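PDB 3AJC: flagellar motor switch protein FliG from Thermotoga maritima, which is thought to form part of the switch complex at the base of the flagellar basal body that sets the direction of flagellar rotation. Local coordinates for residues Gln52-Arg64 / Ile110-Glu124. Residues are numbered along the deposited sequence; the frame is centred on the assembly and turned at random.
Sequences QTEVLKRIALLER and IMDKLVQENPELADE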
loop_
_atom_site.group_PDB
_atom_site.type_symbol
_atom_site.label_atom_id
_atom_site.label_comp_id
_atom_site.label_asym_id
_atom_site.label_seq_id
_atom_site.Cartn_x
_atom_site.Cartn_y
_atom_site.Cartn_z
ATOM N N GLN A 52 13.224 -10.064 10.385
ATOM C CA GLN A 52 12.605 -9.153 9.427
ATOM C C GLN A 52 11.828 -9.777 8.270
ATOM O O GLN A 52 10.623 -9.560 8.166
ATOM C CB GLN A 52 13.655 -8.148 8.917
ATOM C CG GLN A 52 14.417 -7.488 10.070
ATOM C CD GLN A 52 15.268 -6.299 9.655
ATOM O OE1 GLN A 52 15.980 -6.335 8.648
ATOM N NE2 GLN A 52 15.209 -5.241 10.448
ATOM N N THR A 53 12.491 -10.555 7.418
ATOM C CA THR A 53 11.799 -11.165 6.288
ATOM C C THR A 53 10.677 -12.114 6.707
ATOM O O THR A 53 9.540 -12.001 6.225
ATOM C CB THR A 53 12.762 -11.936 5.374
ATOM O OG1 THR A 53 13.757 -11.044 4.868
ATOM C CG2 THR A 53 12.006 -12.518 4.193
ATOM N N GLU A 54 10.993 -13.044 7.604
ATOM C CA GLU A 54 10.010 -14.011 8.075
ATOM C C GLU A 54 8.772 -13.305 8.643
ATOM O O GLU A 54 7.638 -13.663 8.321
ATOM C CB GLU A 54 10.650 -14.919 9.130
ATOM C CG GLU A 54 10.618 -16.419 8.796
ATOM C CD GLU A 54 11.054 -16.746 7.356
ATOM O OE1 GLU A 54 12.043 -16.154 6.858
ATOM O OE2 GLU A 54 10.408 -17.617 6.727
ATOM N N VAL A 55 8.991 -12.293 9.478
ATOM C CA VAL A 55 7.878 -11.550 10.071
ATOM C C VAL A 55 7.062 -10.832 9.004
ATOM O O VAL A 55 5.833 -10.786 9.078
ATOM C CB VAL A 55 8.378 -10.508 11.095
ATOM C CG1 VAL A 55 7.291 -9.475 11.366
ATOM C CG2 VAL A 55 8.793 -11.213 12.393
ATOM N N LEU A 56 7.745 -10.276 8.008
ATOM C CA LEU A 56 7.050 -9.554 6.949
ATOM C C LEU A 56 6.206 -10.544 6.130
ATOM O O LEU A 56 5.067 -10.242 5.748
ATOM C CB LEU A 56 8.060 -8.813 6.052
ATOM C CG LEU A 56 7.496 -7.808 5.036
ATOM C CD1 LEU A 56 6.849 -8.515 3.845
ATOM C CD2 LEU A 56 6.486 -6.911 5.735
ATOM N N LYS A 57 6.764 -11.728 5.879
ATOM C CA LYS A 57 6.051 -12.754 5.119
ATOM C C LYS A 57 4.794 -13.222 5.873
ATOM O O LYS A 57 3.726 -13.376 5.272
ATOM C CB LYS A 57 6.970 -13.943 4.841
ATOM C CG LYS A 57 6.373 -14.979 3.895
ATOM C CD LYS A 57 7.337 -16.130 3.645
ATOM C CE LYS A 57 7.478 -17.011 4.879
ATOM N NZ LYS A 57 8.419 -18.155 4.654
ATOM N N ARG A 58 4.919 -13.437 7.182
ATOM C CA ARG A 58 3.791 -13.870 8.000
ATOM C C ARG A 58 2.699 -12.806 8.043
ATOM O O ARG A 58 1.515 -13.122 8.180
ATOM C CB ARG A 58 4.252 -14.187 9.421
ATOM C CG ARG A 58 4.927 -15.535 9.550
ATOM C CD ARG A 58 5.557 -15.711 10.917
ATOM N NE ARG A 58 6.239 -16.997 11.027
ATOM C CZ ARG A 58 5.616 -18.165 11.125
ATOM N NH1 ARG A 58 4.292 -18.218 11.136
ATOM N NH2 ARG A 58 6.320 -19.288 11.199
ATOM N N ILE A 59 3.095 -11.541 7.938
ATOM C CA ILE A 59 2.120 -10.462 7.946
ATOM C C ILE A 59 1.367 -10.518 6.621
ATOM O O ILE A 59 0.143 -10.322 6.564
ATOM C CB ILE A 59 2.804 -9.078 8.091
ATOM C CG1 ILE A 59 3.384 -8.932 9.506
ATOM C CG2 ILE A 59 1.801 -7.964 7.796
ATOM C CD1 ILE A 59 4.138 -7.632 9.753
ATOM N N ALA A 60 2.112 -10.804 5.558
ATOM C CA ALA A 60 1.554 -10.890 4.220
ATOM C C ALA A 60 0.590 -12.069 4.093
ATOM O O ALA A 60 -0.426 -11.973 3.406
ATOM C CB ALA A 60 2.675 -11.020 3.201
ATOM N N LEU A 61 0.909 -13.175 4.766
ATOM C CA LEU A 61 0.084 -14.380 4.711
ATOM C C LEU A 61 -0.588 -14.671 6.045
ATOM O O LEU A 61 -0.853 -15.824 6.378
ATOM C CB LEU A 61 0.959 -15.569 4.311
ATOM C CG LEU A 61 1.789 -15.446 3.027
ATOM C CD1 LEU A 61 2.830 -16.542 3.023
ATOM C CD2 LEU A 61 0.897 -15.531 1.788
ATOM N N LEU A 62 -0.876 -13.613 6.794
ATOM C CA LEU A 62 -1.460 -13.741 8.120
ATOM C C LEU A 62 -2.514 -14.820 8.379
ATOM O O LEU A 62 -2.371 -15.604 9.308
ATOM C CB LEU A 62 -2.007 -12.392 8.589
ATOM C CG LEU A 62 -2.243 -12.362 10.102
ATOM C CD1 LEU A 62 -0.914 -12.480 10.830
ATOM C CD2 LEU A 62 -2.939 -11.067 10.483
ATOM N N GLU A 63 -3.592 -14.848 7.612
ATOM C CA GLU A 63 -4.615 -15.859 7.857
ATOM C C GLU A 63 -4.804 -16.733 6.633
ATOM O O GLU A 63 -5.824 -17.405 6.474
ATOM C CB GLU A 63 -5.927 -15.181 8.255
ATOM C CG GLU A 63 -5.879 -14.574 9.648
ATOM C CD GLU A 63 -6.761 -13.349 9.789
ATOM O OE1 GLU A 63 -6.834 -12.805 10.911
ATOM O OE2 GLU A 63 -7.369 -12.923 8.781
ATOM N N ARG A 64 -3.784 -16.716 5.783
ATOM C CA ARG A 64 -3.761 -17.477 4.544
ATOM C C ARG A 64 -2.625 -18.494 4.605
ATOM O O ARG A 64 -2.235 -19.045 3.577
ATOM C CB ARG A 64 -3.493 -16.547 3.357
ATOM C CG ARG A 64 -4.524 -15.453 3.084
ATOM C CD ARG A 64 -4.027 -14.584 1.927
ATOM N NE ARG A 64 -3.274 -15.397 0.977
ATOM C CZ ARG A 64 -2.545 -14.920 -0.026
ATOM N NH1 ARG A 64 -2.461 -13.614 -0.231
ATOM N NH2 ARG A 64 -1.879 -15.756 -0.814
ATOM N N ILE A 110 14.512 -7.243 2.339
ATOM C CA ILE A 110 13.361 -8.114 2.521
ATOM C C ILE A 110 12.767 -8.538 1.172
ATOM O O ILE A 110 12.350 -9.689 0.993
ATOM C CB ILE A 110 12.259 -7.417 3.345
ATOM C CG1 ILE A 110 12.753 -7.188 4.781
ATOM C CG2 ILE A 110 10.987 -8.247 3.305
ATOM C CD1 ILE A 110 11.761 -6.470 5.693
ATOM N N MET A 111 12.730 -7.597 0.230
ATOM C CA MET A 111 12.173 -7.869 -1.085
ATOM C C MET A 111 13.055 -8.841 -1.865
ATOM O O MET A 111 12.545 -9.745 -2.524
ATOM C CB MET A 111 11.983 -6.560 -1.867
ATOM C CG MET A 111 11.273 -6.714 -3.224
ATOM S SD MET A 111 9.676 -7.604 -3.142
ATOM C CE MET A 111 8.473 -6.270 -2.657
ATOM N N ASP A 112 14.372 -8.654 -1.790
ATOM C CA ASP A 112 15.298 -9.541 -2.481
ATOM C C ASP A 112 15.147 -10.966 -1.964
ATOM O O ASP A 112 15.156 -11.915 -2.741
ATOM C CB ASP A 112 16.751 -9.084 -2.293
ATOM C CG ASP A 112 17.109 -7.894 -3.172
ATOM O OD1 ASP A 112 16.314 -7.553 -4.083
ATOM O OD2 ASP A 112 18.194 -7.309 -2.957
ATOM N N LYS A 113 15.010 -11.121 -0.655
ATOM C CA LYS A 113 14.849 -12.453 -0.105
ATOM C C LYS A 113 13.520 -13.075 -0.535
ATOM O O LYS A 113 13.476 -14.244 -0.906
ATOM C CB LYS A 113 14.930 -12.444 1.426
ATOM C CG LYS A 113 14.980 -13.860 1.992
ATOM C CD LYS A 113 14.770 -13.924 3.491
ATOM C CE LYS A 113 14.921 -15.355 4.011
ATOM N NZ LYS A 113 14.522 -15.480 5.450
ATOM N N LEU A 114 12.435 -12.304 -0.491
ATOM C CA LEU A 114 11.135 -12.841 -0.886
ATOM C C LEU A 114 11.136 -13.246 -2.356
ATOM O O LEU A 114 10.476 -14.212 -2.745
ATOM C CB LEU A 114 10.021 -11.821 -0.646
ATOM C CG LEU A 114 9.664 -11.435 0.789
ATOM C CD1 LEU A 114 8.491 -10.464 0.756
ATOM C CD2 LEU A 114 9.305 -12.669 1.604
ATOM N N VAL A 115 11.871 -12.495 -3.168
ATOM C CA VAL A 115 11.962 -12.782 -4.583
ATOM C C VAL A 115 12.575 -14.168 -4.749
ATOM O O VAL A 115 12.210 -14.923 -5.655
ATOM C CB VAL A 115 12.844 -11.742 -5.305
ATOM C CG1 VAL A 115 13.194 -12.229 -6.706
ATOM C CG2 VAL A 115 12.115 -10.411 -5.385
ATOM N N GLN A 116 13.503 -14.500 -3.856
ATOM C CA GLN A 116 14.175 -15.786 -3.903
ATOM C C GLN A 116 13.379 -16.960 -3.349
ATOM O O GLN A 116 13.360 -18.031 -3.952
ATOM C CB GLN A 116 15.521 -15.694 -3.187
ATOM C CG GLN A 116 16.632 -15.168 -4.074
ATOM C CD GLN A 116 16.916 -16.083 -5.266
ATOM O OE1 GLN A 116 17.723 -15.752 -6.136
ATOM N NE2 GLN A 116 16.254 -17.242 -5.305
ATOM N N GLU A 117 12.712 -16.766 -2.219
ATOM C CA GLU A 117 11.955 -17.852 -1.612
ATOM C C GLU A 117 10.447 -17.877 -1.822
ATOM O O GLU A 117 9.815 -18.913 -1.625
ATOM C CB GLU A 117 12.265 -17.923 -0.114
ATOM C CG GLU A 117 13.535 -18.722 0.195
ATOM C CD GLU A 117 13.476 -20.149 -0.354
ATOM O OE1 GLU A 117 12.550 -20.903 0.029
ATOM O OE2 GLU A 117 14.356 -20.512 -1.168
ATOM N N ASN A 118 9.871 -16.747 -2.219
ATOM C CA ASN A 118 8.432 -16.654 -2.458
ATOM C C ASN A 118 8.201 -15.675 -3.607
ATOM O O ASN A 118 7.472 -14.697 -3.460
ATOM C CB ASN A 118 7.727 -16.135 -1.204
ATOM C CG ASN A 118 7.820 -17.096 -0.035
ATOM O OD1 ASN A 118 7.020 -18.030 0.082
ATOM N ND2 ASN A 118 8.801 -16.879 0.836
ATOM N N PRO A 119 8.804 -15.941 -4.776
ATOM C CA PRO A 119 8.675 -15.075 -5.955
ATOM C C PRO A 119 7.293 -14.501 -6.262
ATOM O O PRO A 119 7.181 -13.339 -6.647
ATOM C CB PRO A 119 9.223 -15.945 -7.091
ATOM C CG PRO A 119 9.021 -17.341 -6.597
ATOM C CD PRO A 119 9.402 -17.233 -5.148
ATOM N N GLU A 120 6.246 -15.299 -6.083
ATOM C CA GLU A 120 4.890 -14.839 -6.366
ATOM C C GLU A 120 4.412 -13.828 -5.342
ATOM O O GLU A 120 3.936 -12.746 -5.697
ATOM C CB GLU A 120 3.911 -16.018 -6.391
ATOM C CG GLU A 120 3.104 -16.131 -7.680
ATOM C CD GLU A 120 2.286 -14.890 -7.988
ATOM O OE1 GLU A 120 1.387 -14.550 -7.186
ATOM O OE2 GLU A 120 2.543 -14.256 -9.034
ATOM N N LEU A 121 4.527 -14.192 -4.070
ATOM C CA LEU A 121 4.107 -13.321 -2.984
ATOM C C LEU A 121 4.856 -11.995 -3.089
ATOM O O LEU A 121 4.301 -10.924 -2.827
ATOM C CB LEU A 121 4.396 -13.990 -1.639
ATOM C CG LEU A 121 4.128 -13.154 -0.382
ATOM C CD1 LEU A 121 2.673 -12.737 -0.344
ATOM C CD2 LEU A 121 4.493 -13.944 0.858
ATOM N N ALA A 122 6.122 -12.079 -3.477
ATOM C CA ALA A 122 6.941 -10.892 -3.615
ATOM C C ALA A 122 6.303 -9.988 -4.663
ATOM O O ALA A 122 6.199 -8.776 -4.473
ATOM C CB ALA A 122 8.361 -11.273 -4.032
ATOM N N ASP A 123 5.857 -10.596 -5.758
ATOM C CA ASP A 123 5.240 -9.855 -6.848
ATOM C C ASP A 123 3.912 -9.240 -6.429
ATOM O O ASP A 123 3.561 -8.150 -6.870
ATOM C CB ASP A 123 5.058 -10.768 -8.068
ATOM C CG ASP A 123 4.848 -9.986 -9.357
ATOM O OD1 ASP A 123 3.678 -9.728 -9.730
ATOM O OD2 ASP A 123 5.859 -9.619 -9.993
ATOM N N GLU A 124 3.171 -9.934 -5.575
ATOM C CA GLU A 124 1.903 -9.404 -5.103
ATOM C C GLU A 124 2.162 -8.162 -4.248
ATOM O O GLU A 124 1.463 -7.153 -4.367
ATOM C CB GLU A 124 1.153 -10.462 -4.281
ATOM C CG GLU A 124 0.331 -11.435 -5.122
ATOM C CD GLU A 124 -0.103 -12.682 -4.357
ATOM O OE1 GLU A 124 -0.682 -12.558 -3.250
ATOM O OE2 GLU A 124 0.129 -13.797 -4.874
#
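Lys-113 and Glu-54 show how two packed helices can pair charges at one edge of a largely apolar interface. The extended Lys-113 chain runs past Thr-53, and its NZ donates to Glu-54 OE1 at 2.9 Å, meeting that oxygen nearly along its C-O axis. The other oxygen, OE2, accepts from Lys-57 NZ of its own helix, also at 2.9 Å, on the syn side but 32° out of the carboxylate plane. Each carboxylate oxygen thus has its own lysine, and the bridged carboxylate probably eases the repulsion between Lys-57 NZ and Lys-113 NZ, 6.7 Å apart. A bend at chi3 (71°) turns the end of Lys-57 toward Glu-54, while its aliphatic part serves the interface: CD lies 3.3 Å from Asn-118 ND2, and CG packs against Leu-121 CD2. At the far end, Arg-64 and Glu-124 make a long salt bridge, NH1 to OE1 3.7 Å, with the carboxylate oxygen at the guanidinium edge; Leu-61 CD2 lies over one guanidinium face.

Between these charged ends the contact is mostly apolar. Ile-110 CG2 meets Leu-56 CG at 3.9 Å, and Leu-114 touches Leu-56 through CD1 and Thr-53 CG2 through CD2. Both methyls of Leu-121 are used, CD1 against Ala-60 CB at 3.9 Å and CD2 tip to tip with Leu-61 CD1. Gln-52 adds its CB to Ile-110, while its NE2 is satisfied by the carbonyl of Leu-44.

Segment 52-60, in the FliG middle domain, crosses segment 110-117 at -68°, and Ile-125 of helix 119-128 meets Leu-56, Ala-60 and Leu-114. Arg-58, part of the EHPQR motif important for FliM interaction, points away; its NH1 is hydrogen-bonded to Gln-26 OE1 of helix 25-33. From helix 92-100, Met-99 packs against Leu-56 and Ile-110, and Ile-92 against Leu-121 and Glu-124.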